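Local coordinates for acyl-CoA dehydrogenase (Geobacillus kaustophilus, PDB 2PG0), which is an FAD-dependent oxidoreductase of the acyl-CoA dehydrogenase family and probably introduces an alpha-beta double bond into thioester-bound acyl chains, at residues 9-12 with 13-16; 300-303 with 304-308. All coordinates share one frame; numbering follows the deposited sequence.

Contact 1 of 2, residues 9-12 with 13-16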
loop_
_atom_site.group_PDB
_atom_site.type_symbol
_atom_site.label_atom_id
_atom_site.label_comp_id
_atom_site.label_asym_id
_atom_site.label_seq_id
_atom_site.Cartn_x
_atom_site.Cartn_y
_atom_site.Cartn_z
ATOM N N TYR A 9 22.384 22.155 -10.381
ATOM C CA TYR A 9 23.492 22.402 -9.454
ATOM C C TYR A 9 24.827 21.817 -9.926
ATOM O O TYR A 9 25.870 22.141 -9.364
ATOM C CB TYR A 9 23.162 21.968 -8.015
ATOM C CG TYR A 9 22.827 20.504 -7.851
ATOM C CD1 TYR A 9 23.829 19.562 -7.626
ATOM C CD2 TYR A 9 21.502 20.058 -7.909
ATOM C CE1 TYR A 9 23.529 18.214 -7.475
ATOM C CE2 TYR A 9 21.191 18.709 -7.751
ATOM C CZ TYR A 9 22.211 17.793 -7.537
ATOM O OH TYR A 9 21.923 16.452 -7.389
ATOM N N LEU A 10 24.792 20.964 -10.946
ATOM C CA LEU A 10 26.019 20.375 -11.482
ATOM C C LEU A 10 26.452 21.077 -12.760
ATOM O O LEU A 10 25.674 21.190 -13.713
ATOM C CB LEU A 10 25.853 18.876 -11.750
ATOM C CG LEU A 10 25.515 17.954 -10.573
ATOM C CD1 LEU A 10 25.212 16.549 -11.067
ATOM C CD2 LEU A 10 26.623 17.929 -9.506
ATOM N N ARG A 11 27.695 21.549 -12.773
ATOM C CA ARG A 11 28.290 22.051 -14.008
ATOM C C ARG A 11 29.405 21.123 -14.487
ATOM O O ARG A 11 29.707 20.119 -13.839
ATOM C CB ARG A 11 28.754 23.497 -13.853
ATOM C CG ARG A 11 29.711 23.764 -12.712
ATOM C CD ARG A 11 29.834 25.269 -12.463
ATOM N NE ARG A 11 28.639 25.793 -11.807
ATOM C CZ ARG A 11 28.535 26.019 -10.499
ATOM N NH1 ARG A 11 29.562 25.784 -9.686
ATOM N NH2 ARG A 11 27.395 26.485 -10.001
ATOM N N GLU A 12 30.006 21.451 -15.629
ATOM C CA GLU A 12 31.048 20.606 -16.208
ATOM C C GLU A 12 32.140 20.211 -15.204
ATOM O O GLU A 12 32.556 19.055 -15.182
ATOM C CB GLU A 12 31.646 21.246 -17.471
ATOM C CG GLU A 12 32.416 20.269 -18.373
ATOM C CD GLU A 12 31.614 19.028 -18.781
ATOM O OE1 GLU A 12 30.384 19.130 -18.992
ATOM O OE2 GLU A 12 32.220 17.942 -18.904
ATOM N N GLU A 13 32.585 21.158 -14.373
ATOM C CA GLU A 13 33.610 20.883 -13.355
ATOM C C GLU A 13 33.219 19.751 -12.384
ATOM O O GLU A 13 34.073 18.962 -11.960
ATOM C CB GLU A 13 33.999 22.154 -12.590
ATOM C CG GLU A 13 32.991 22.608 -11.539
ATOM C CD GLU A 13 33.276 23.985 -10.995
ATOM O OE1 GLU A 13 33.752 24.086 -9.844
ATOM O OE2 GLU A 13 33.018 24.972 -11.721
ATOM N N HIS A 14 31.931 19.682 -12.045
ATOM C CA HIS A 14 31.411 18.630 -11.164
ATOM C C HIS A 14 31.368 17.295 -11.897
ATOM O O HIS A 14 31.594 16.242 -11.298
ATOM C CB HIS A 14 30.022 18.998 -10.624
ATOM C CG HIS A 14 29.999 20.263 -9.820
ATOM N ND1 HIS A 14 29.418 21.426 -10.276
ATOM C CD2 HIS A 14 30.502 20.551 -8.596
ATOM C CE1 HIS A 14 29.552 22.372 -9.363
ATOM N NE2 HIS A 14 30.207 21.867 -8.334
ATOM N N HIS A 15 31.087 17.349 -13.199
ATOM C CA HIS A 15 31.062 16.153 -14.034
ATOM C C HIS A 15 32.445 15.544 -14.216
ATOM O O HIS A 15 32.588 14.325 -14.142
ATOM C CB HIS A 15 30.394 16.434 -15.384
ATOM C CG HIS A 15 28.939 16.768 -15.267
ATOM N ND1 HIS A 15 28.382 17.894 -15.834
ATOM C CD2 HIS A 15 27.932 16.136 -14.619
ATOM C CE1 HIS A 15 27.091 17.931 -15.556
ATOM N NE2 HIS A 15 26.792 16.876 -14.820
ATOM N N MET A 16 33.458 16.386 -14.434
ATOM C CA MET A 16 34.837 15.882 -14.500
ATOM C C MET A 16 35.314 15.399 -13.130
ATOM O O MET A 16 36.018 14.392 -13.043
ATOM C CB MET A 16 35.839 16.854 -15.157
ATOM C CG MET A 16 35.529 18.339 -15.126
ATOM S SD MET A 16 36.532 19.322 -16.304
ATOM C CE MET A 16 35.684 19.050 -17.855
#

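Contact 2 of 2, residues 300-303 with 304-308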
loop_
_atom_site.group_PDB
_atom_site.type_symbol
_atom_site.label_atom_id
_atom_site.label_comp_id
_atom_site.label_asym_id
_atom_site.label_seq_id
_atom_site.Cartn_x
_atom_site.Cartn_y
_atom_site.Cartn_z
ATOM N N LEU A 300 10.609 10.478 -9.234
ATOM C CA LEU A 300 10.029 11.420 -8.279
ATOM C C LEU A 300 11.010 11.844 -7.187
ATOM O O LEU A 300 11.147 13.034 -6.902
ATOM C CB LEU A 300 8.777 10.827 -7.632
ATOM C CG LEU A 300 7.532 10.684 -8.501
ATOM C CD1 LEU A 300 6.561 9.801 -7.762
ATOM C CD2 LEU A 300 6.882 12.038 -8.837
ATOM N N GLY A 301 11.684 10.869 -6.582
ATOM C CA GLY A 301 12.619 11.129 -5.491
ATOM C C GLY A 301 13.809 11.927 -5.987
ATOM O O GLY A 301 14.269 12.849 -5.309
ATOM N N ARG A 302 14.307 11.563 -7.168
ATOM C CA ARG A 302 15.467 12.245 -7.766
ATOM C C ARG A 302 15.143 13.712 -8.067
ATOM O O ARG A 302 15.916 14.613 -7.730
ATOM C CB ARG A 302 15.938 11.512 -9.034
ATOM C CG ARG A 302 17.098 12.195 -9.808
ATOM C CD ARG A 302 18.272 12.637 -8.908
ATOM N NE ARG A 302 19.030 11.537 -8.311
ATOM C CZ ARG A 302 20.052 11.699 -7.472
ATOM N NH1 ARG A 302 20.449 12.920 -7.110
ATOM N NH2 ARG A 302 20.682 10.635 -6.987
ATOM N N THR A 303 13.996 13.943 -8.693
ATOM C CA THR A 303 13.552 15.301 -9.006
ATOM C C THR A 303 13.375 16.134 -7.732
ATOM O O THR A 303 13.779 17.302 -7.688
ATOM C CB THR A 303 12.259 15.283 -9.843
ATOM O OG1 THR A 303 12.468 14.462 -11.002
ATOM C CG2 THR A 303 11.860 16.699 -10.299
ATOM N N PHE A 304 12.796 15.532 -6.693
ATOM C CA PHE A 304 12.543 16.250 -5.444
ATOM C C PHE A 304 13.838 16.555 -4.688
ATOM O O PHE A 304 14.078 17.704 -4.290
ATOM C CB PHE A 304 11.568 15.463 -4.557
ATOM C CG PHE A 304 11.022 16.254 -3.407
ATOM C CD1 PHE A 304 9.976 17.156 -3.605
ATOM C CD2 PHE A 304 11.551 16.104 -2.125
ATOM C CE1 PHE A 304 9.460 17.896 -2.547
ATOM C CE2 PHE A 304 11.035 16.840 -1.049
ATOM C CZ PHE A 304 9.986 17.736 -1.267
ATOM N N VAL A 305 14.684 15.543 -4.497
ATOM C CA VAL A 305 15.941 15.775 -3.768
ATOM C C VAL A 305 16.830 16.798 -4.490
ATOM O O VAL A 305 17.462 17.634 -3.844
ATOM C CB VAL A 305 16.694 14.456 -3.440
ATOM C CG1 VAL A 305 17.405 13.897 -4.665
ATOM C CG2 VAL A 305 17.668 14.660 -2.272
ATOM N N ASP A 306 16.833 16.747 -5.824
ATOM C CA ASP A 306 17.603 17.687 -6.640
ATOM C C ASP A 306 17.110 19.116 -6.441
ATOM O O ASP A 306 17.913 20.050 -6.342
ATOM C CB ASP A 306 17.535 17.309 -8.124
ATOM C CG ASP A 306 18.552 16.238 -8.515
ATOM O OD1 ASP A 306 19.385 15.812 -7.674
ATOM O OD2 ASP A 306 18.516 15.828 -9.691
ATOM N N ARG A 307 15.791 19.280 -6.357
ATOM C CA ARG A 307 15.217 20.599 -6.084
ATOM C C ARG A 307 15.582 21.091 -4.679
ATOM O O ARG A 307 15.938 22.259 -4.497
ATOM C CB ARG A 307 13.698 20.591 -6.302
ATOM C CG ARG A 307 13.033 21.951 -6.183
ATOM C CD ARG A 307 13.518 22.912 -7.258
ATOM N NE ARG A 307 12.931 24.233 -7.055
ATOM C CZ ARG A 307 13.484 25.178 -6.307
ATOM N NH1 ARG A 307 14.650 24.954 -5.714
ATOM N NH2 ARG A 307 12.883 26.350 -6.163
ATOM N N VAL A 308 15.498 20.202 -3.695
ATOM C CA VAL A 308 15.886 20.534 -2.327
ATOM C C VAL A 308 17.372 20.921 -2.229
ATOM O O VAL A 308 17.707 21.891 -1.553
ATOM C CB VAL A 308 15.504 19.399 -1.333
ATOM C CG1 VAL A 308 16.064 19.667 0.053
ATOM C CG2 VAL A 308 13.974 19.259 -1.256
#

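Contact 1 of 2, residues 9-12 with 13-16
Tyr9 reaches the following turn with its backbone: its carbonyl O lies 3.7 Å from CE1 of His14. The segment 9-12 is the lead-in to helix 12-28, with Arg11 at the N-cap position of that first helix of the N-terminal domain. The phenol of Tyr9 leaves in another direction and bonds Asp306 on helix 285-313. Leu10 touches with its CD2 methyl and its CB. Leu10 CD2 meets His14 CB at 3.7 Å, and CB lies beside the imidazole of His15, the two side chains crossing at about a right angle. Arg11 holds the turn with its backbone. Arg11 N donates to His14 ND1 at 3.0 Å in a nearly straight bond (174°), in the ring plane. Arg11 O accepts His15 N at 3.2 Å and, weakly, His14 N. With chi1 55°, Arg11 CG sits between the backbone N and the carbonyl carbon and meets the ND1-CE1 side of His14. A bend at chi3 then brings a guanidinium face over CE1, the planes 54° apart. Glu13 lies alongside Arg11, and its OE1 bonds Tyr73. His14 NE2 bonds Asp70, so both ring nitrogens are used and the rotation of the ring is fixed. Glu12 O accepts Met16 N at 2.9 Å. Glu12 CG meets Met16 CE at 3.5 Å.

Contact 2 of 2, residues 300-303 with 304-308
Arg302 and Asp306 face each other one helical turn apart and form a salt bridge, Arg302 NH1 to Asp306 OD1 at 3.1 Å. Arg302 starts out away from its partner, with CG anti to the backbone N (chi1 176°). Bends at chi2 and chi3 fold the chain back, and Arg302 CD comes to rest 3.3 Å from Asp306 OD2. The carboxylate oxygen OD1 lies at the guanidinium edge, in its plane, and meets NH1 on its syn side, though NH1 stands well out of the carboxylate plane. The two planes are 51° apart. OD1 also bonds Tyr9 OH. The pair sits on helix 285-313 of the C-terminal helical domain, where regular i to i+4 backbone bonds run from Leu300 O through Thr303 O. Glu261 and Glu79 also bridge to Arg302, at NE and NH1, so three carboxylates share one guanidinium. With an alanine here, Asp306, Glu79 and Glu261 would probably lose the positive charge they share. Val305 turns CG1 between its backbone N and carbonyl carbon (chi1 77°), 3.4 Å from Gly301 O. Phe304 directs its ring away from 300-303, onto Met324 and Ala325 of helix 319-343. Thr303 OG1 bonds back to Ala299 O, while its side chain packs against Phe304 of a second subunit.

Overall arrangement
Contact 1 lies at the start of the N-terminal domain and contact 2 on a helix of the C-terminal domain. Their centres are about 18 Å apart, yet they touch through Tyr9. Tyr9 OH is 2.6 Å from Asp306 OD1, a probable hydrogen bond, so that oxygen serves both the tyrosine and the arginine of contact 2. Tyr9 OH also packs 3.8 Å from Arg302 NH1. Helix 71-84 also spans the two sites: it supplies Tyr73 to contact 1 and Glu79 to contact 2. Both lie away from the known FAD-binding residues. Contact 2 also meets another chain, as Arg307 NH2 bonds Thr6 O of a second subunit, whereas no other chain touches 9-16.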